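Lectin (Colocasia esculenta, PDB 5T1X) binds mannose as a GNA-related bulb-type lectin domain, one chain of a heterotetrameric lectin that agglutinates rabbit erythrocytes. Local coordinates at residues 23-28 against 51-56; 2-7 against 18-23. All coordinates share one frame; numbering follows the deposited sequence.

Interaction 1 (23-28 against 51-56); sequences FDLVMQ and CKLTLT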
ATOM      1  N   PHE A  23      -7.134  12.872  -7.301  1.00 14.79           N
ATOM      2  CA  PHE A  23      -6.974  13.046  -5.859  1.00 13.96           C
ATOM      3  C   PHE A  23      -5.533  13.371  -5.533  1.00 18.00           C
ATOM      4  O   PHE A  23      -4.621  12.622  -5.898  1.00 17.02           O
ATOM      5  CB  PHE A  23      -7.490  11.806  -5.127  1.00 14.70           C
ATOM      6  CG  PHE A  23      -8.923  11.527  -5.524  1.00 16.42           C
ATOM      7  CD1 PHE A  23      -9.961  12.340  -5.071  1.00 20.49           C
ATOM      8  CD2 PHE A  23      -9.231  10.490  -6.398  1.00 17.67           C
ATOM      9  CE1 PHE A  23     -11.283  12.098  -5.462  1.00 21.55           C
ATOM     10  CE2 PHE A  23     -10.555  10.248  -6.785  1.00 21.30           C
ATOM     11  CZ  PHE A  23     -11.571  11.046  -6.306  1.00 20.60           C
ATOM     12  N   ASP A  24      -5.335  14.540  -4.897  1.00 15.13           N
ATOM     13  CA  ASP A  24      -4.021  15.102  -4.612  1.00 14.88           C
ATOM     14  C   ASP A  24      -3.873  15.502  -3.141  1.00 18.66           C
ATOM     15  O   ASP A  24      -4.465  16.495  -2.700  1.00 19.73           O
ATOM     16  CB  ASP A  24      -3.809  16.324  -5.532  1.00 16.87           C
ATOM     17  CG  ASP A  24      -2.412  16.902  -5.571  1.00 24.89           C
ATOM     18  OD1 ASP A  24      -1.513  16.327  -4.921  1.00 23.95           O
ATOM     19  OD2 ASP A  24      -2.212  17.926  -6.274  1.00 26.95           O
ATOM     20  N   LEU A  25      -3.057  14.741  -2.397  1.00 13.56           N
ATOM     21  CA  LEU A  25      -2.770  15.008  -0.990  1.00 13.76           C
ATOM     22  C   LEU A  25      -1.552  15.901  -0.917  1.00 17.72           C
ATOM     23  O   LEU A  25      -0.483  15.515  -1.390  1.00 15.58           O
ATOM     24  CB  LEU A  25      -2.542  13.696  -0.207  1.00 13.55           C
ATOM     25  CG  LEU A  25      -2.274  13.858   1.290  1.00 18.34           C
ATOM     26  CD1 LEU A  25      -3.576  14.093   2.083  1.00 19.39           C
ATOM     27  CD2 LEU A  25      -1.529  12.660   1.835  1.00 19.92           C
ATOM     28  N   VAL A  26      -1.712  17.105  -0.343  1.00 14.96           N
ATOM     29  CA  VAL A  26      -0.615  18.061  -0.266  1.00 15.65           C
ATOM     30  C   VAL A  26      -0.307  18.442   1.198  1.00 19.56           C
ATOM     31  O   VAL A  26      -1.201  18.876   1.934  1.00 18.87           O
ATOM     32  CB  VAL A  26      -0.890  19.331  -1.125  1.00 20.33           C
ATOM     33  CG1 VAL A  26       0.357  20.207  -1.231  1.00 21.48           C
ATOM     34  CG2 VAL A  26      -1.404  18.973  -2.521  1.00 19.42           C
ATOM     35  N   MET A  27       0.970  18.287   1.600  1.00 17.00           N
ATOM     36  CA  MET A  27       1.461  18.743   2.904  1.00 17.51           C
ATOM     37  C   MET A  27       1.899  20.172   2.646  1.00 23.12           C
ATOM     38  O   MET A  27       2.982  20.394   2.119  1.00 24.05           O
ATOM     39  CB  MET A  27       2.590  17.830   3.435  1.00 18.75           C
ATOM     40  CG  MET A  27       3.233  18.319   4.736  1.00 22.05           C
ATOM     41  SD  MET A  27       2.147  18.212   6.175  1.00 24.91           S
ATOM     42  CE  MET A  27       1.572  19.909   6.273  1.00 23.53           C
ATOM     43  N   GLN A  28       1.022  21.133   2.895  1.00 21.03           N
ATOM     44  CA  GLN A  28       1.277  22.511   2.479  1.00 22.21           C
ATOM     45  C   GLN A  28       2.236  23.290   3.375  1.00 28.27           C
ATOM     46  O   GLN A  28       2.439  22.931   4.535  1.00 27.72           O
ATOM     47  CB  GLN A  28      -0.033  23.280   2.348  1.00 24.29           C
ATOM     48  CG  GLN A  28      -0.962  22.640   1.332  1.00 20.96           C
ATOM     49  CD  GLN A  28      -2.290  23.330   1.154  1.00 32.47           C
ATOM     50  OE1 GLN A  28      -2.942  23.139   0.138  1.00 27.52           O
ATOM     51  NE2 GLN A  28      -2.743  24.117   2.127  1.00 26.93           N
ATOM     52  N   CYS A  51       6.537  22.420   7.709  1.00 30.46           N
ATOM     53  CA  CYS A  51       5.813  21.251   8.232  1.00 28.62           C
ATOM     54  C   CYS A  51       5.982  20.021   7.359  1.00 29.15           C
ATOM     55  O   CYS A  51       6.066  20.122   6.134  1.00 27.54           O
ATOM     56  CB  CYS A  51       4.340  21.569   8.453  1.00 28.76           C
ATOM     57  SG  CYS A  51       4.063  22.888   9.665  0.70 34.54           S
ATOM     58  N   LYS A  52       6.018  18.849   8.017  1.00 24.62           N
ATOM     59  CA  LYS A  52       6.226  17.542   7.384  1.00 22.72           C
ATOM     60  C   LYS A  52       5.245  16.508   7.918  1.00 24.04           C
ATOM     61  O   LYS A  52       4.847  16.578   9.083  1.00 25.17           O
ATOM     62  CB  LYS A  52       7.667  17.066   7.663  1.00 26.48           C
ATOM     63  CG  LYS A  52       8.770  17.935   7.052  1.00 37.96           C
ATOM     64  CD  LYS A  52      10.106  17.738   7.765  1.00 46.72           C
ATOM     65  CE  LYS A  52      11.220  18.575   7.176  1.00 59.32           C
ATOM     66  NZ  LYS A  52      11.031  20.029   7.433  1.00 69.05           N
ATOM     67  N   LEU A  53       4.897  15.521   7.079  1.00 18.96           N
ATOM     68  CA  LEU A  53       4.009  14.422   7.443  1.00 18.06           C
ATOM     69  C   LEU A  53       4.831  13.163   7.624  1.00 20.60           C
ATOM     70  O   LEU A  53       5.661  12.841   6.774  1.00 19.98           O
ATOM     71  CB  LEU A  53       2.919  14.210   6.365  1.00 16.82           C
ATOM     72  CG  LEU A  53       1.883  13.105   6.618  1.00 19.67           C
ATOM     73  CD1 LEU A  53       0.979  13.427   7.809  1.00 20.69           C
ATOM     74  CD2 LEU A  53       1.036  12.872   5.384  1.00 20.44           C
ATOM     75  N   THR A  54       4.620  12.468   8.748  1.00 18.14           N
ATOM     76  CA  THR A  54       5.297  11.208   9.046  1.00 17.71           C
ATOM     77  C   THR A  54       4.260  10.176   9.496  1.00 19.31           C
ATOM     78  O   THR A  54       3.104  10.515   9.782  1.00 17.74           O
ATOM     79  CB  THR A  54       6.420  11.375  10.093  1.00 25.30           C
ATOM     80  OG1 THR A  54       5.899  11.981  11.274  1.00 25.29           O
ATOM     81  CG2 THR A  54       7.638  12.138   9.554  1.00 26.61           C
ATOM     82  N   LEU A  55       4.675   8.918   9.539  1.00 15.78           N
ATOM     83  CA  LEU A  55       3.824   7.814   9.962  1.00 14.09           C
ATOM     84  C   LEU A  55       4.603   7.021  10.995  1.00 17.60           C
ATOM     85  O   LEU A  55       5.701   6.557  10.701  1.00 16.94           O
ATOM     86  CB  LEU A  55       3.421   6.969   8.739  1.00 13.21           C
ATOM     87  CG  LEU A  55       2.525   5.737   8.955  1.00 15.33           C
ATOM     88  CD1 LEU A  55       1.143   6.130   9.451  1.00 15.77           C
ATOM     89  CD2 LEU A  55       2.382   4.964   7.658  1.00 12.43           C
ATOM     90  N   THR A  56       4.082   6.937  12.223  1.00 15.85           N
ATOM     91  CA  THR A  56       4.777   6.238  13.315  1.00 15.78           C
ATOM     92  C   THR A  56       4.761   4.719  13.115  1.00 19.03           C
ATOM     93  O   THR A  56       4.021   4.197  12.273  1.00 17.59           O
ATOM     94  CB  THR A  56       4.192   6.600  14.695  1.00 21.08           C
ATOM     95  OG1 THR A  56       2.926   5.966  14.887  1.00 19.46           O
ATOM     96  CG2 THR A  56       4.080   8.089  14.919  1.00 19.79           C
TER
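Met27 reaches Cys51 and Leu53 because its CG stands anti to the backbone N (chi1 175°) and the chain then bends at both chi2 (69°) and chi3. The extended first step carries CG out to the carbonyl oxygen of Cys51, with Met27 CG 3.6 Å from Cys51 O. The first bend lays the sulfur alongside the other backbone, where Met27 SD is 3.9 Å from Lys52 C and about as far from Leu53 N. The second bend turns the methyl group to the cysteine, so that Met27 CE comes 3.9 Å from Cys51 CB. Leu53 meets the same sulfur with its own CB, Leu53 CB lying 4.1 Å from Met27 SD. One flexible side chain thus follows three successive residues.

A second, looser touch is between leucines: Leu25 CD2 and Leu53 CD2 approach to 4.4 Å, each through a branch methyl. No hydrogen bond crosses between 23-28 and 51-56; the contact is van der Waals and buried. The polar oxygen beside Met27 CG is still satisfied, since Cys51 O accepts a bond from Thr14 OG1. Cys51 is further fixed by its disulfide to Cys31, a residue of the mannose site, and Gln28 of that site follows Met27 directly, its OE1 bonded to Tyr36 OH.

The axes of strands 23-27 and 52-55 run at 110° and stay 8.1 Å apart at closest, a near-perpendicular facing of two different sheets, as in the beta-prism II fold of this family. Leu25 packs beside Leu33 and Leu35 of the adjoining strand 33-36, whereas Met27 and Leu53 share Leu12 of strand 11-12 and Ile63 of strand 61-64, placing the contact in the central core of the prism.

Interaction 2 (2-7 against 18-23); sequences GTNYLL and LKNGDF
A single direct hydrogen bond joins the backbones of Thr3 and Lys19: Lys19 N donates its N-H to Thr3 O at 2.9 Å, nearly straight at 162° and in the carbonyl plane. The same oxygen meets the preceding residue, with Leu18 CA 3.4 Å from Thr3 O, so the carbonyl holds one true hydrogen bond, with a weaker CA-H...O contact beside it.

A water makes the second polar link. The water oxygen accepts from Asn4 ND2 at 3.0 Å and donates to Lys19 O at 2.9 Å. Nearer the backbone, Asn4 CB sits 3.6 Å from Lys19 O, and chi1 of 50° places the amide between the backbone N and the carbonyl carbon. The amide nitrogen has a second partner across the assembly, Asn7 OD1 of the other chain.

Van der Waals contact falls mainly to Leu18. Leu18 CD2 lies against two carbonyl oxygens, 3.5 Å from Tyr5 O and almost as near Gly2 O, while its CD1 rests on the Tyr5 backbone and, at 4.4 Å, on Leu6 CB. Within 2-7, Gly2 covers one face of the Tyr5 ring, its CA 3.5 Å above the plane over the centre; a weak bond from Gly2 N to Tyr5 O accompanies this fold-back.

From Asn20 to Phe23 a type II' turn, with Gly21 at positive phi, closes the tight beta hairpin of strands 16-20 and 23-27. Asn20 ND2 bonds to Leu87 O and to Thr5 OG1 of the other chain, and Tyr5 OH to Asp94 N of that chain. The contact joins two sheets of the beta-prism II fold: edge strand 16-20 meets the residues leading into strand 5-7, which pairs with strand 84-88, while Leu6 also reaches Leu53 and Leu55 of strand 52-55.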
ATOM      1  N   GLY A   2       6.531   6.756  -1.895  1.00 16.96           N
ATOM      2  CA  GLY A   2       5.843   6.268  -3.083  1.00 15.66           C
ATOM      3  C   GLY A   2       5.123   7.427  -3.740  1.00 15.74           C
ATOM      4  O   GLY A   2       4.970   8.478  -3.116  1.00 14.77           O
ATOM      5  N   THR A   3       4.661   7.261  -4.986  1.00 11.57           N
ATOM      6  CA  THR A   3       3.900   8.343  -5.624  1.00 11.02           C
ATOM      7  C   THR A   3       2.533   8.500  -4.961  1.00 12.66           C
ATOM      8  O   THR A   3       1.967   9.588  -4.962  1.00 13.22           O
ATOM      9  CB  THR A   3       3.714   8.080  -7.126  1.00 19.97           C
ATOM     10  OG1 THR A   3       3.069   6.812  -7.297  1.00 21.38           O
ATOM     11  CG2 THR A   3       5.022   8.122  -7.890  1.00 19.15           C
ATOM     12  N   ASN A   4       2.019   7.406  -4.384  1.00  8.74           N
ATOM     13  CA  ASN A   4       0.681   7.346  -3.789  1.00  7.79           C
ATOM     14  C   ASN A   4       0.680   6.676  -2.398  1.00 12.13           C
ATOM     15  O   ASN A   4      -0.372   6.254  -1.921  1.00 11.43           O
ATOM     16  CB  ASN A   4      -0.237   6.576  -4.749  1.00  8.39           C
ATOM     17  CG  ASN A   4       0.356   5.258  -5.184  1.00 13.34           C
ATOM     18  OD1 ASN A   4       1.263   4.710  -4.539  1.00 13.15           O
ATOM     19  ND2 ASN A   4      -0.080   4.764  -6.333  1.00 11.28           N
ATOM     20  N   TYR A   5       1.852   6.560  -1.760  1.00  9.33           N
ATOM     21  CA  TYR A   5       1.913   6.006  -0.409  1.00  9.19           C
ATOM     22  C   TYR A   5       3.043   6.614   0.389  1.00 13.22           C
ATOM     23  O   TYR A   5       4.015   7.123  -0.177  1.00 12.31           O
ATOM     24  CB  TYR A   5       2.042   4.464  -0.403  1.00  9.15           C
ATOM     25  CG  TYR A   5       3.364   3.940  -0.931  1.00  9.72           C
ATOM     26  CD1 TYR A   5       4.499   3.915  -0.126  1.00 12.06           C
ATOM     27  CD2 TYR A   5       3.463   3.402  -2.213  1.00 10.77           C
ATOM     28  CE1 TYR A   5       5.724   3.450  -0.612  1.00 12.56           C
ATOM     29  CE2 TYR A   5       4.669   2.889  -2.691  1.00 11.96           C
ATOM     30  CZ  TYR A   5       5.798   2.920  -1.888  1.00 14.76           C
ATOM     31  OH  TYR A   5       7.004   2.439  -2.346  1.00 16.18           O
ATOM     32  N   LEU A   6       2.908   6.519   1.715  1.00 11.23           N
ATOM     33  CA  LEU A   6       3.877   6.920   2.717  1.00 11.96           C
ATOM     34  C   LEU A   6       4.044   5.752   3.678  1.00 13.74           C
ATOM     35  O   LEU A   6       3.065   5.323   4.288  1.00 11.99           O
ATOM     36  CB  LEU A   6       3.395   8.194   3.451  1.00 13.26           C
ATOM     37  CG  LEU A   6       4.211   8.663   4.656  1.00 19.35           C
ATOM     38  CD1 LEU A   6       5.441   9.390   4.222  1.00 21.45           C
ATOM     39  CD2 LEU A   6       3.393   9.585   5.549  1.00 20.48           C
ATOM     40  N   LEU A   7       5.267   5.215   3.792  1.00 10.21           N
ATOM     41  CA  LEU A   7       5.528   4.103   4.713  1.00 11.06           C
ATOM     42  C   LEU A   7       6.011   4.637   6.048  1.00 14.56           C
ATOM     43  O   LEU A   7       6.614   5.718   6.098  1.00 16.03           O
ATOM     44  CB  LEU A   7       6.584   3.135   4.142  1.00 10.85           C
ATOM     45  CG  LEU A   7       6.343   2.537   2.760  1.00 14.45           C
ATOM     46  CD1 LEU A   7       7.510   1.670   2.342  1.00 15.62           C
ATOM     47  CD2 LEU A   7       5.026   1.771   2.696  1.00 14.34           C
ATOM     48  N   LEU A  18       1.198  13.335  -2.558  1.00 12.90           N
ATOM     49  CA  LEU A  18       0.769  11.966  -2.838  1.00 12.59           C
ATOM     50  C   LEU A  18      -0.349  12.135  -3.844  1.00 15.97           C
ATOM     51  O   LEU A  18      -1.168  13.035  -3.656  1.00 16.93           O
ATOM     52  CB  LEU A  18       0.314  11.164  -1.616  1.00 12.98           C
ATOM     53  CG  LEU A  18       1.320  10.834  -0.507  1.00 18.02           C
ATOM     54  CD1 LEU A  18       0.699   9.846   0.454  1.00 19.58           C
ATOM     55  CD2 LEU A  18       2.623  10.238  -1.053  1.00 19.19           C
ATOM     56  N   LYS A  19      -0.372  11.358  -4.942  1.00 12.24           N
ATOM     57  CA  LYS A  19      -1.422  11.578  -5.935  1.00 12.40           C
ATOM     58  C   LYS A  19      -1.904  10.272  -6.521  1.00 15.03           C
ATOM     59  O   LYS A  19      -1.103   9.389  -6.819  1.00 13.81           O
ATOM     60  CB  LYS A  19      -0.922  12.520  -7.058  1.00 15.91           C
ATOM     61  CG  LYS A  19      -1.994  12.982  -8.047  1.00 28.35           C
ATOM     62  CD  LYS A  19      -1.451  14.040  -9.001  1.00 36.12           C
ATOM     63  CE  LYS A  19      -2.460  14.533 -10.011  1.00 46.66           C
ATOM     64  NZ  LYS A  19      -3.544  15.340  -9.385  1.00 57.13           N
ATOM     65  N   ASN A  20      -3.224  10.164  -6.715  1.00 10.98           N
ATOM     66  CA  ASN A  20      -3.814   9.013  -7.390  1.00 10.11           C
ATOM     67  C   ASN A  20      -4.983   9.554  -8.226  1.00 15.61           C
ATOM     68  O   ASN A  20      -6.019   9.923  -7.673  1.00 16.54           O
ATOM     69  CB  ASN A  20      -4.214   7.896  -6.413  1.00 10.43           C
ATOM     70  CG  ASN A  20      -4.455   6.576  -7.114  1.00 19.98           C
ATOM     71  OD1 ASN A  20      -4.704   6.514  -8.321  1.00 20.71           O
ATOM     72  ND2 ASN A  20      -4.440   5.493  -6.363  1.00 12.93           N
ATOM     73  N   GLY A  21      -4.758   9.684  -9.540  1.00 14.34           N
ATOM     74  CA  GLY A  21      -5.733  10.268 -10.454  1.00 14.97           C
ATOM     75  C   GLY A  21      -5.956  11.730 -10.110  1.00 19.98           C
ATOM     76  O   GLY A  21      -4.991  12.468  -9.915  1.00 19.09           O
ATOM     77  N   ASP A  22      -7.223  12.136  -9.934  1.00 17.88           N
ATOM     78  CA  ASP A  22      -7.581  13.526  -9.615  1.00 18.48           C
ATOM     79  C   ASP A  22      -7.373  13.877  -8.141  1.00 20.12           C
ATOM     80  O   ASP A  22      -7.443  15.055  -7.771  1.00 21.70           O
ATOM     81  CB  ASP A  22      -9.048  13.798 -10.001  1.00 21.80           C
ATOM     82  CG  ASP A  22      -9.362  13.677 -11.483  1.00 32.31           C
ATOM     83  OD1 ASP A  22      -8.441  13.871 -12.307  1.00 30.56           O
ATOM     84  OD2 ASP A  22     -10.543  13.441 -11.819  1.00 43.01           O
ATOM     85  N   PHE A  23      -7.134  12.872  -7.301  1.00 14.79           N
ATOM     86  CA  PHE A  23      -6.974  13.046  -5.859  1.00 13.96           C
ATOM     87  C   PHE A  23      -5.533  13.371  -5.533  1.00 18.00           C
ATOM     88  O   PHE A  23      -4.621  12.622  -5.898  1.00 17.02           O
ATOM     89  CB  PHE A  23      -7.490  11.806  -5.127  1.00 14.70           C
ATOM     90  CG  PHE A  23      -8.923  11.527  -5.524  1.00 16.42           C
ATOM     91  CD1 PHE A  23      -9.961  12.340  -5.071  1.00 20.49           C
ATOM     92  CD2 PHE A  23      -9.231  10.490  -6.398  1.00 17.67           C
ATOM     93  CE1 PHE A  23     -11.283  12.098  -5.462  1.00 21.55           C
ATOM     94  CE2 PHE A  23     -10.555  10.248  -6.785  1.00 21.30           C
ATOM     95  CZ  PHE A  23     -11.571  11.046  -6.306  1.00 20.60           C
TER
HETATM   96  O   HOH W   1      -1.138   6.813  -8.241  1.00 21.32           O

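How the interactions relate
Both contacts are mostly buried, but the centre of interaction 1 lies about 5 Å from the centre of the chain and that of interaction 2 about 9 Å, with exposed residues at its margin and a second chain alongside. Their chemistry follows: 23-28 against 51-56 has no hydrogen bond and rests on van der Waals contact between facing sheets, whereas 2-7 against 18-23 adds a backbone bond and a water. Strands 16-20 and 23-27 are antiparallel neighbours; the two contacts share Phe23, where strand 23-27 begins after the turn. Leu25 N lies 2.8 Å from Leu18 O, probably hydrogen bonded. Leu6 CD2 lies 4.0 Å from Leu53 CG, so all three sheets meet between the two contacts.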